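Local coordinates for KLLA0F20702p (Kluyveromyces lactis, PDB 5Y5A), which is Est1, a telomerase subunit that pairs with Cdc13 and probably brings telomerase to yeast telomeres, this piece holding its TPR-like and DNA/RNA-binding regions, at residues A[119-122]-A[123-127]; A[529-532]-A[533-537]; A[326-329]-A[330-333]; A[187-190]-A[191-195]; A[341-344]-A[345-349]. All coordinates share one frame; numbering follows the deposited sequence.

Contact 1: A[119-122]-A[123-127]; sequences LNSI and LQKIF
I122 and I126 make the apolar contact along this turn: CG2 of I122 meets CD1 of I126 at 4.2 Å, one helical turn on. N120 and L123 run side by side in the same direction, the amide oxygen OD1 of N120 lying 4.0 Å from CD2 of L123. With its CG opposite the backbone N (chi1 171°), L123 is carried toward F97 of helix 78-105 and M205 of helix 179-206, while the ND2 of N120 gives its hydrogen bond to the carbonyl oxygen of M205.

Two longer side chains fold back over carbonyls of the preceding turn. The CG of Q124 sits 3.2 Å from O of N120, and K125, fully extended, starts its run with CG 3.3 Å from O of S121.

The backbone bonding is uneven. L123 N donates to L119 O at 3.2 Å, from above the carbonyl plane and with an N-H...O angle of 141°; the bonds that follow are weaker. Q124 N divides itself weakly between the carbonyls of N120 and S121, and I122 O receives two weak bonds, from K125 N at 3.2 Å and from I126 N at 3.5 Å. Mixing i+3 with i+4 partners in this way marks a locally irregular turn of alpha-helix, within helix 113-144 of the all-helical, TPR-related Est1 region, where L119, L123 and F127 pack on helix 78-105.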
# COMPACT_ATOMS: atom_id res chain seq x y z
N LEU A 119 -29.88 -15.46 -10.02
CA LEU A 119 -29.02 -15.52 -8.85
C LEU A 119 -28.64 -14.11 -8.40
O LEU A 119 -28.27 -13.90 -7.25
CB LEU A 119 -27.77 -16.34 -9.14
CG LEU A 119 -26.77 -16.39 -7.98
CD1 LEU A 119 -27.37 -17.07 -6.74
CD2 LEU A 119 -25.46 -17.06 -8.41
N ASN A 120 -28.75 -13.14 -9.29
CA ASN A 120 -28.66 -11.74 -8.89
C ASN A 120 -29.90 -11.30 -8.11
O ASN A 120 -29.87 -10.32 -7.38
CB ASN A 120 -28.46 -10.83 -10.10
CG ASN A 120 -27.00 -10.51 -10.35
OD1 ASN A 120 -26.18 -10.60 -9.44
ND2 ASN A 120 -26.68 -10.13 -11.57
N SER A 121 -30.99 -12.04 -8.28
CA SER A 121 -32.22 -11.70 -7.57
C SER A 121 -32.16 -12.18 -6.12
O SER A 121 -32.51 -11.43 -5.21
CB SER A 121 -33.43 -12.30 -8.27
OG SER A 121 -34.61 -12.02 -7.53
N ILE A 122 -31.73 -13.42 -5.92
CA ILE A 122 -31.59 -13.96 -4.57
C ILE A 122 -30.46 -13.24 -3.82
O ILE A 122 -30.50 -13.12 -2.59
CB ILE A 122 -31.33 -15.49 -4.58
CG1 ILE A 122 -32.55 -16.25 -5.12
CG2 ILE A 122 -30.96 -15.99 -3.21
CD1 ILE A 122 -32.28 -17.72 -5.41
N LEU A 123 -29.46 -12.75 -4.56
CA LEU A 123 -28.36 -12.03 -3.94
C LEU A 123 -28.84 -10.73 -3.32
O LEU A 123 -28.43 -10.36 -2.22
CB LEU A 123 -27.26 -11.73 -4.96
CG LEU A 123 -26.17 -10.79 -4.44
CD1 LEU A 123 -25.40 -11.45 -3.31
CD2 LEU A 123 -25.23 -10.35 -5.55
N GLN A 124 -29.73 -10.04 -4.03
CA GLN A 124 -30.22 -8.75 -3.59
C GLN A 124 -31.22 -8.92 -2.44
O GLN A 124 -31.62 -7.94 -1.82
CB GLN A 124 -30.85 -8.00 -4.75
CG GLN A 124 -29.84 -7.54 -5.79
CD GLN A 124 -30.48 -7.01 -7.06
OE1 GLN A 124 -31.67 -7.25 -7.33
NE2 GLN A 124 -29.70 -6.29 -7.86
N LYS A 125 -31.61 -10.16 -2.17
CA LYS A 125 -32.42 -10.47 -1.00
C LYS A 125 -31.55 -10.53 0.25
O LYS A 125 -32.01 -10.24 1.36
CB LYS A 125 -33.16 -11.80 -1.17
CG LYS A 125 -34.13 -11.86 -2.33
CD LYS A 125 -34.89 -13.19 -2.33
CE LYS A 125 -35.82 -13.31 -3.53
NZ LYS A 125 -36.56 -14.60 -3.50
N ILE A 126 -30.29 -10.91 0.06
CA ILE A 126 -29.38 -11.20 1.17
C ILE A 126 -28.42 -10.06 1.48
O ILE A 126 -28.16 -9.75 2.64
CB ILE A 126 -28.56 -12.47 0.87
CG1 ILE A 126 -29.46 -13.70 0.82
CG2 ILE A 126 -27.47 -12.65 1.91
CD1 ILE A 126 -28.78 -14.94 0.28
N PHE A 127 -27.91 -9.42 0.43
CA PHE A 127 -26.84 -8.44 0.58
C PHE A 127 -27.15 -7.27 1.53
O PHE A 127 -26.26 -6.84 2.26
CB PHE A 127 -26.44 -7.88 -0.79
CG PHE A 127 -25.16 -7.08 -0.75
CD1 PHE A 127 -23.94 -7.72 -0.84
CD2 PHE A 127 -25.19 -5.71 -0.60
CE1 PHE A 127 -22.76 -7.00 -0.79
CE2 PHE A 127 -24.01 -4.98 -0.54
CZ PHE A 127 -22.80 -5.62 -0.64

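Contact 2: A[529-532]-A[533-537]; sequences EHSS and RVQVL
One face of the H530 imidazole carries CG2 of V534, a CH-pi contact with the methyl 4.1 Å from the ring centroid and 23° off the normal, displaced toward the rim beside CE1. The two side chains cross at a slant. V534 is turned so that CG2 lies next to its own backbone N, which brings this methyl back over the preceding turn. The ring is fixed at its far end by NE2, bonded to the carbonyl oxygen of F414, and L423 of helix 421-433 touches both H530 and V534.

The second flat group is the guanidinium of R533, which has a water at its edge and in its plane. That water accepts from NH1 of R533 at 2.7 Å and donates to OE1 of E529 at 2.8 Å, bridging opposite charges whose own atoms, OE1 of E529 and NH1 of R533, stay 4.6 Å apart. Both groups have firmer partners elsewhere: R533 forms salt bridges through NE to E484 and through NH2 to E483, and OE2 of E529 is hydrogen-bonded to Y480. E483 and E484 compensate the arginine's charge and, with the water at NH1, probably fix the rotation of the guanidinium.

Behind these side chains the backbone is regular. R533 N reaches E529 O at 3.0 Å, and the same i to i+4 bonding continues through V534 and Q535 to V536 N, which meets S532 O at 3.2 Å. The arrangement is that of an unbroken alpha-helix with i, i+4 side-chain pairs, here in helix 526-546, packed against helix 421-433 and pinned by R533 to helix 483-487.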
# COMPACT_ATOMS: atom_id res chain seq x y z
N GLU A 529 5.89 24.05 2.23
CA GLU A 529 6.07 22.61 2.34
C GLU A 529 7.26 22.15 1.51
O GLU A 529 8.04 21.30 1.95
CB GLU A 529 4.80 21.87 1.92
CG GLU A 529 3.65 22.06 2.91
CD GLU A 529 2.43 21.19 2.60
OE1 GLU A 529 2.30 20.70 1.46
OE2 GLU A 529 1.60 21.00 3.52
N HIS A 530 7.41 22.72 0.32
CA HIS A 530 8.56 22.46 -0.53
C HIS A 530 9.87 22.87 0.16
O HIS A 530 10.87 22.15 0.12
CB HIS A 530 8.41 23.19 -1.87
CG HIS A 530 9.60 23.05 -2.78
ND1 HIS A 530 10.55 24.03 -2.92
CD2 HIS A 530 9.98 22.03 -3.59
CE1 HIS A 530 11.47 23.64 -3.78
NE2 HIS A 530 11.15 22.42 -4.20
N SER A 531 9.84 24.02 0.83
CA SER A 531 11.00 24.50 1.57
C SER A 531 11.35 23.54 2.71
O SER A 531 12.52 23.20 2.90
CB SER A 531 10.73 25.90 2.11
OG SER A 531 11.86 26.41 2.78
N SER A 532 10.33 23.09 3.43
CA SER A 532 10.52 22.10 4.48
C SER A 532 11.15 20.80 3.96
O SER A 532 12.02 20.23 4.63
CB SER A 532 9.18 21.79 5.15
OG SER A 532 9.31 20.67 6.01
N ARG A 533 10.72 20.31 2.79
CA ARG A 533 11.34 19.12 2.19
C ARG A 533 12.79 19.37 1.79
O ARG A 533 13.64 18.47 1.89
CB ARG A 533 10.55 18.63 0.97
CG ARG A 533 9.19 18.03 1.30
CD ARG A 533 8.56 17.40 0.06
NE ARG A 533 7.27 16.78 0.38
CZ ARG A 533 6.10 17.38 0.23
NH1 ARG A 533 6.02 18.62 -0.24
NH2 ARG A 533 4.99 16.72 0.55
N VAL A 534 13.08 20.58 1.32
CA VAL A 534 14.43 20.95 0.94
C VAL A 534 15.36 20.83 2.15
O VAL A 534 16.43 20.23 2.07
CB VAL A 534 14.49 22.38 0.36
CG1 VAL A 534 15.93 22.89 0.30
CG2 VAL A 534 13.84 22.41 -1.02
N GLN A 535 14.93 21.38 3.28
CA GLN A 535 15.72 21.34 4.50
C GLN A 535 16.00 19.91 4.96
O GLN A 535 17.14 19.55 5.24
CB GLN A 535 15.02 22.12 5.61
CG GLN A 535 14.69 23.54 5.20
CD GLN A 535 14.14 24.35 6.35
OE1 GLN A 535 12.92 24.52 6.49
NE2 GLN A 535 15.03 24.88 7.18
N VAL A 536 14.96 19.08 5.01
CA VAL A 536 15.14 17.73 5.51
C VAL A 536 16.00 16.92 4.55
O VAL A 536 16.70 15.99 4.97
CB VAL A 536 13.77 17.02 5.74
CG1 VAL A 536 12.99 16.86 4.43
CG2 VAL A 536 13.97 15.67 6.42
N LEU A 537 15.97 17.26 3.26
CA LEU A 537 16.76 16.52 2.29
C LEU A 537 18.23 16.91 2.39
O LEU A 537 19.10 16.05 2.31
CB LEU A 537 16.26 16.76 0.87
CG LEU A 537 15.10 15.85 0.47
CD1 LEU A 537 14.57 16.23 -0.90
CD2 LEU A 537 15.56 14.40 0.48
O HOH W 1 3.69 19.78 -0.82

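Contact 3: A[326-329]-A[330-333]; sequences FPQT and WKNN
W330 N turns back to the carbonyl of F326, the first residue past the end of helix 318-325, at 3.3 Å and nearly along the C=O axis; a weaker share of the same N-H goes to P327 O. The indole follows its backbone: F326 O lies at the ring's edge and in its plane, 3.6 Å from CD1 of W330, and CB of F326 touches the same CD1 loosely. Farther out, NE1 of W330 is satisfied by the carbonyl oxygen of L279.

The next donor, K331 N, bonds Q328 O at 3.2 Å, but approaches from well above the carbonyl plane. The lysine chain then stretches along P327, its CG 3.2 Å from the proline oxygen.

T329 is engaged at both ends. Its carbonyl oxygen accepts ND2 of N333 at 3.3 Å, with an N-H...O angle of 152°, and its hydroxyl OG1 is hydrogen-bonded to G280 O. N333 places CG between its backbone N and carbonyl carbon (chi1 70°), which swings the amide back to T329; the other amide atom, OD1, takes the backbone N-H of H335. Both polar atoms of this amide are therefore occupied.

The turn lies in the loop between helices 318-325 and 339-379. F326 packs on helix 271-279, T329 and N333 reach helix 285-298, and W330 is wedged between that helix and helix 318-325.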
# COMPACT_ATOMS: atom_id res chain seq x y z
N PHE A 326 11.75 -13.99 -9.56
CA PHE A 326 11.39 -15.29 -10.13
C PHE A 326 12.08 -15.53 -11.48
O PHE A 326 11.41 -15.58 -12.51
CB PHE A 326 9.87 -15.39 -10.31
CG PHE A 326 9.08 -15.07 -9.07
CD1 PHE A 326 8.92 -16.03 -8.06
CD2 PHE A 326 8.47 -13.84 -8.91
CE1 PHE A 326 8.19 -15.75 -6.92
CE2 PHE A 326 7.73 -13.56 -7.77
CZ PHE A 326 7.59 -14.52 -6.77
N PRO A 327 13.41 -15.68 -11.47
CA PRO A 327 14.17 -15.73 -12.73
C PRO A 327 13.71 -16.82 -13.70
O PRO A 327 13.66 -16.57 -14.91
CB PRO A 327 15.61 -16.00 -12.26
CG PRO A 327 15.47 -16.62 -10.91
CD PRO A 327 14.28 -15.91 -10.30
N GLN A 328 13.37 -18.00 -13.18
CA GLN A 328 12.99 -19.12 -14.03
C GLN A 328 11.68 -18.86 -14.75
O GLN A 328 11.54 -19.17 -15.93
CB GLN A 328 12.89 -20.41 -13.21
CG GLN A 328 14.23 -20.87 -12.69
CD GLN A 328 15.25 -21.00 -13.79
OE1 GLN A 328 15.02 -21.71 -14.77
NE2 GLN A 328 16.37 -20.30 -13.66
N THR A 329 10.72 -18.30 -14.02
CA THR A 329 9.43 -17.97 -14.60
C THR A 329 9.59 -16.98 -15.75
O THR A 329 8.90 -17.08 -16.75
CB THR A 329 8.47 -17.38 -13.54
OG1 THR A 329 8.31 -18.32 -12.47
CG2 THR A 329 7.11 -17.07 -14.15
N TRP A 330 10.53 -16.05 -15.63
CA TRP A 330 10.67 -15.01 -16.65
C TRP A 330 11.75 -15.32 -17.70
O TRP A 330 12.09 -14.46 -18.51
CB TRP A 330 10.94 -13.66 -15.99
CG TRP A 330 9.67 -13.10 -15.40
CD1 TRP A 330 9.24 -13.22 -14.11
CD2 TRP A 330 8.65 -12.36 -16.09
NE1 TRP A 330 8.03 -12.59 -13.95
CE2 TRP A 330 7.65 -12.05 -15.15
CE3 TRP A 330 8.49 -11.92 -17.41
CZ2 TRP A 330 6.50 -11.33 -15.49
CZ3 TRP A 330 7.35 -11.20 -17.74
CH2 TRP A 330 6.37 -10.91 -16.78
N LYS A 331 12.24 -16.55 -17.71
CA LYS A 331 13.10 -17.01 -18.80
C LYS A 331 12.32 -17.92 -19.73
O LYS A 331 12.78 -18.23 -20.83
CB LYS A 331 14.34 -17.73 -18.25
CG LYS A 331 15.37 -16.84 -17.59
CD LYS A 331 16.49 -17.65 -16.94
CE LYS A 331 17.48 -16.74 -16.22
NZ LYS A 331 18.56 -17.50 -15.51
N ASN A 332 11.14 -18.35 -19.29
CA ASN A 332 10.39 -19.38 -19.99
C ASN A 332 9.06 -18.95 -20.61
O ASN A 332 8.20 -19.79 -20.86
CB ASN A 332 10.11 -20.56 -19.04
CG ASN A 332 11.36 -21.38 -18.74
OD1 ASN A 332 12.24 -21.54 -19.59
ND2 ASN A 332 11.43 -21.92 -17.53
N ASN A 333 8.87 -17.66 -20.85
CA ASN A 333 7.63 -17.22 -21.48
C ASN A 333 7.87 -16.42 -22.76
O ASN A 333 9.00 -16.08 -23.09
CB ASN A 333 6.76 -16.42 -20.49
CG ASN A 333 7.33 -15.06 -20.17
OD1 ASN A 333 7.31 -14.16 -21.01
ND2 ASN A 333 7.82 -14.89 -18.94

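Contact 4: A[187-190]-A[191-195]; sequences ASQR and CLLYI
C191 through Y194 each give their backbone N-H to the carbonyl four residues back, from A187 O to R190 O, in bonds of 2.8 to 3.0 Å that make a regular alpha-helical turn. It belongs to helix 179-206 of the TPR-related Est1 region, and is largely buried here among helices 78-105, 113-144 and 218-230.

R190 and Y194 lie side by side and point the same way, with the guanidinium and phenol planes 89° apart. CE2 of Y194 is the ring atom that touches the arginine: it lies 4.0 Å from CB of R190 and 4.1 Å from CD of R190. On the carbonyl side, CD2 of Y194 comes to 3.1 Å from R190 O, the ring set obliquely to that oxygen. The polar ends converge on D83 of helix 78-105, whose OD1 takes both a salt bridge from NE of R190 and a hydrogen bond from OH of Y194, while the Y194 ring also stacks with W86. A phenylalanine in place of Y194 would probably cost D83 the hydroxyl bond and leave its carboxylate freer to shift beside the arginine.

On the neighbouring faces, L192 lays CG over S188 O at 3.4 Å and packs on helix 218-230, while C191 packs on T137 and L138 of helix 113-144 and on L82 of helix 78-105. Q189 runs alongside L193, its NE2 4.1 Å from CB of L193. A bend at chi2 (-86°) brings its amide round to the arginine, where NH1 of R190 donates to OE1 of Q189 at 2.8 Å, the oxygen in the guanidinium plane.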
# COMPACT_ATOMS: atom_id res chain seq x y z
N ALA A 187 -12.43 -2.88 15.57
CA ALA A 187 -13.77 -3.32 15.19
C ALA A 187 -14.26 -2.50 14.00
O ALA A 187 -14.82 -3.03 13.05
CB ALA A 187 -14.74 -3.21 16.35
N SER A 188 -14.01 -1.19 14.07
CA SER A 188 -14.40 -0.28 13.00
C SER A 188 -13.67 -0.63 11.71
O SER A 188 -14.28 -0.70 10.65
CB SER A 188 -14.11 1.16 13.40
OG SER A 188 -14.91 1.53 14.51
N GLN A 189 -12.37 -0.86 11.83
CA GLN A 189 -11.55 -1.23 10.69
C GLN A 189 -12.07 -2.51 10.04
O GLN A 189 -12.09 -2.63 8.81
CB GLN A 189 -10.09 -1.39 11.11
CG GLN A 189 -9.12 -1.54 9.95
CD GLN A 189 -8.97 -2.96 9.47
OE1 GLN A 189 -9.16 -3.91 10.23
NE2 GLN A 189 -8.63 -3.13 8.20
N ARG A 190 -12.48 -3.47 10.85
CA ARG A 190 -13.02 -4.71 10.31
C ARG A 190 -14.33 -4.46 9.58
O ARG A 190 -14.57 -5.02 8.51
CB ARG A 190 -13.21 -5.74 11.41
CG ARG A 190 -11.90 -6.26 11.98
CD ARG A 190 -10.98 -6.78 10.88
NE ARG A 190 -10.01 -7.72 11.44
CZ ARG A 190 -8.77 -7.41 11.77
NH1 ARG A 190 -8.32 -6.17 11.58
NH2 ARG A 190 -7.97 -8.33 12.28
N CYS A 191 -15.18 -3.61 10.15
CA CYS A 191 -16.45 -3.27 9.52
C CYS A 191 -16.21 -2.65 8.16
O CYS A 191 -16.85 -3.02 7.17
CB CYS A 191 -17.26 -2.32 10.39
SG CYS A 191 -17.92 -3.05 11.89
N LEU A 192 -15.29 -1.70 8.10
CA LEU A 192 -14.95 -1.06 6.84
C LEU A 192 -14.31 -2.05 5.87
O LEU A 192 -14.57 -1.99 4.67
CB LEU A 192 -14.03 0.13 7.09
CG LEU A 192 -14.65 1.26 7.93
CD1 LEU A 192 -13.58 2.20 8.43
CD2 LEU A 192 -15.71 2.02 7.13
N LEU A 193 -13.49 -2.96 6.39
CA LEU A 193 -12.85 -3.98 5.55
C LEU A 193 -13.86 -4.92 4.91
O LEU A 193 -13.78 -5.21 3.72
CB LEU A 193 -11.84 -4.80 6.36
CG LEU A 193 -11.15 -5.95 5.61
CD1 LEU A 193 -10.26 -5.44 4.47
CD2 LEU A 193 -10.34 -6.83 6.55
N TYR A 194 -14.82 -5.40 5.69
CA TYR A 194 -15.72 -6.43 5.19
C TYR A 194 -16.89 -5.83 4.41
O TYR A 194 -17.50 -6.51 3.58
CB TYR A 194 -16.22 -7.30 6.34
CG TYR A 194 -15.09 -8.09 6.97
CD1 TYR A 194 -14.19 -8.79 6.18
CD2 TYR A 194 -14.92 -8.12 8.36
CE1 TYR A 194 -13.14 -9.50 6.75
CE2 TYR A 194 -13.88 -8.84 8.93
CZ TYR A 194 -12.99 -9.53 8.13
OH TYR A 194 -11.96 -10.24 8.70
N ILE A 195 -17.20 -4.57 4.66
CA ILE A 195 -18.11 -3.86 3.78
C ILE A 195 -17.44 -3.77 2.41
O ILE A 195 -18.08 -4.03 1.39
CB ILE A 195 -18.47 -2.45 4.32
CG1 ILE A 195 -19.51 -2.57 5.44
CG2 ILE A 195 -19.00 -1.57 3.21
CD1 ILE A 195 -19.86 -1.25 6.09

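Contact 5: A[341-344]-A[345-349]; sequences HFQT and LLFDK
Q343 lays its CG against CD1 and CE1 of F347, 3.8 Å from each. The two side chains cross, the amide plane turned 50° from the ring. F347 keeps its CG beside the backbone N (chi1 -83°), which tips the ring back over the previous turn, and CD1 of F347 then comes within 3.1 Å of Q343 O at an oblique angle. Beyond the pair, the ring meets H404 and packs on F397 of helix 385-410, and OE1 of Q343 has a weak hydrogen bond to NZ of K400. An alanine at F347 would probably strip the aliphatic part of Q343 of its cover and open a gap facing F397 and H404.

On another side of the helix, H341 and L345 lie alongside each other. The methyl CD2 of L345 approaches the imidazole obliquely, 3.7 Å from NE2 of H341, and that nitrogen is itself hydrogen-bonded to E301, which also touches L345. The carboxylate would be expected to favour a protonated imidazole.

Backbone bonds are regular from L345 N, which meets H341 O at 3.0 Å, to D348 N, which meets T344 O at 2.9 Å. D348 bends its carboxylate over that same T344 carbonyl, with CG 3.1 Å from T344 O. F342 and L346 pack instead on L320 of helix 318-325. These are i, i+4 pairs of an alpha-helix near the start of the long helix 339-379, set among the helices of the Est1 DNA/RNA-binding region.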
# COMPACT_ATOMS: atom_id res chain seq x y z
N HIS A 341 14.14 -4.73 -23.60
CA HIS A 341 13.17 -3.80 -24.19
C HIS A 341 12.27 -3.14 -23.14
O HIS A 341 12.03 -1.93 -23.19
CB HIS A 341 12.32 -4.52 -25.22
CG HIS A 341 11.20 -3.68 -25.78
ND1 HIS A 341 11.42 -2.64 -26.66
CD2 HIS A 341 9.87 -3.73 -25.57
CE1 HIS A 341 10.26 -2.09 -26.98
NE2 HIS A 341 9.31 -2.73 -26.33
N PHE A 342 11.75 -3.94 -22.20
CA PHE A 342 10.91 -3.41 -21.13
C PHE A 342 11.60 -2.30 -20.35
O PHE A 342 11.01 -1.27 -20.06
CB PHE A 342 10.50 -4.53 -20.16
CG PHE A 342 9.49 -5.49 -20.74
CD1 PHE A 342 8.39 -5.02 -21.45
CD2 PHE A 342 9.66 -6.85 -20.59
CE1 PHE A 342 7.47 -5.89 -21.99
CE2 PHE A 342 8.73 -7.74 -21.12
CZ PHE A 342 7.63 -7.26 -21.82
N GLN A 343 12.87 -2.52 -20.03
CA GLN A 343 13.62 -1.59 -19.20
C GLN A 343 13.93 -0.31 -19.95
O GLN A 343 13.81 0.80 -19.41
CB GLN A 343 14.92 -2.23 -18.72
CG GLN A 343 15.85 -1.23 -18.04
CD GLN A 343 17.24 -1.77 -17.87
OE1 GLN A 343 18.10 -1.60 -18.74
NE2 GLN A 343 17.49 -2.42 -16.75
N THR A 344 14.35 -0.45 -21.20
CA THR A 344 14.74 0.72 -21.98
C THR A 344 13.52 1.61 -22.22
O THR A 344 13.61 2.83 -22.15
CB THR A 344 15.42 0.32 -23.31
OG1 THR A 344 14.56 -0.56 -24.04
CG2 THR A 344 16.72 -0.41 -23.05
N LEU A 345 12.37 0.99 -22.47
CA LEU A 345 11.17 1.76 -22.78
C LEU A 345 10.62 2.40 -21.51
O LEU A 345 10.20 3.56 -21.53
CB LEU A 345 10.11 0.87 -23.44
CG LEU A 345 9.15 1.57 -24.41
CD1 LEU A 345 9.92 2.39 -25.42
CD2 LEU A 345 8.28 0.57 -25.13
N LEU A 346 10.60 1.64 -20.42
CA LEU A 346 10.27 2.18 -19.10
C LEU A 346 11.13 3.40 -18.76
O LEU A 346 10.61 4.43 -18.35
CB LEU A 346 10.48 1.12 -18.01
CG LEU A 346 10.27 1.63 -16.58
CD1 LEU A 346 8.81 1.96 -16.40
CD2 LEU A 346 10.75 0.65 -15.51
N PHE A 347 12.44 3.27 -18.91
CA PHE A 347 13.35 4.36 -18.55
C PHE A 347 13.15 5.52 -19.49
O PHE A 347 13.19 6.68 -19.06
CB PHE A 347 14.82 3.89 -18.56
CG PHE A 347 15.25 3.20 -17.28
CD1 PHE A 347 14.51 2.14 -16.76
CD2 PHE A 347 16.40 3.59 -16.61
CE1 PHE A 347 14.92 1.50 -15.59
CE2 PHE A 347 16.80 2.97 -15.43
CZ PHE A 347 16.07 1.91 -14.93
N ASP A 348 12.91 5.24 -20.77
CA ASP A 348 12.66 6.30 -21.75
C ASP A 348 11.37 7.07 -21.45
O ASP A 348 11.35 8.30 -21.50
CB ASP A 348 12.61 5.74 -23.18
CG ASP A 348 14.00 5.43 -23.74
OD1 ASP A 348 15.00 5.58 -23.00
OD2 ASP A 348 14.08 5.03 -24.92
N LYS A 349 10.30 6.34 -21.14
CA LYS A 349 9.03 6.98 -20.79
C LYS A 349 9.21 7.85 -19.54
O LYS A 349 8.70 8.97 -19.48
CB LYS A 349 7.93 5.94 -20.56
CG LYS A 349 7.47 5.19 -21.82
CD LYS A 349 7.00 6.16 -22.89
CE LYS A 349 6.46 5.45 -24.10
NZ LYS A 349 6.08 6.40 -25.18

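How the contacts relate
Following the chain, each contact closes only a single turn, and all five stand in series without nesting or crossing. Contact 1 in helix 113-144 and contact 4 in helix 179-206 belong to the same TPR-related Est1 region; their centres are about 22 Å apart and their nearest atoms about 5 Å, and both helices pack on helix 78-105. Contact 3, in the loop after helix 318-325, precedes contact 5 in helix 339-379, with centres about 19 Å apart; both lie in the DNA/RNA-binding region and lean on helix 318-325. Contact 2 comes last, in helix 526-546, its centre about 53 Å from that of contact 1, across the chain's centre.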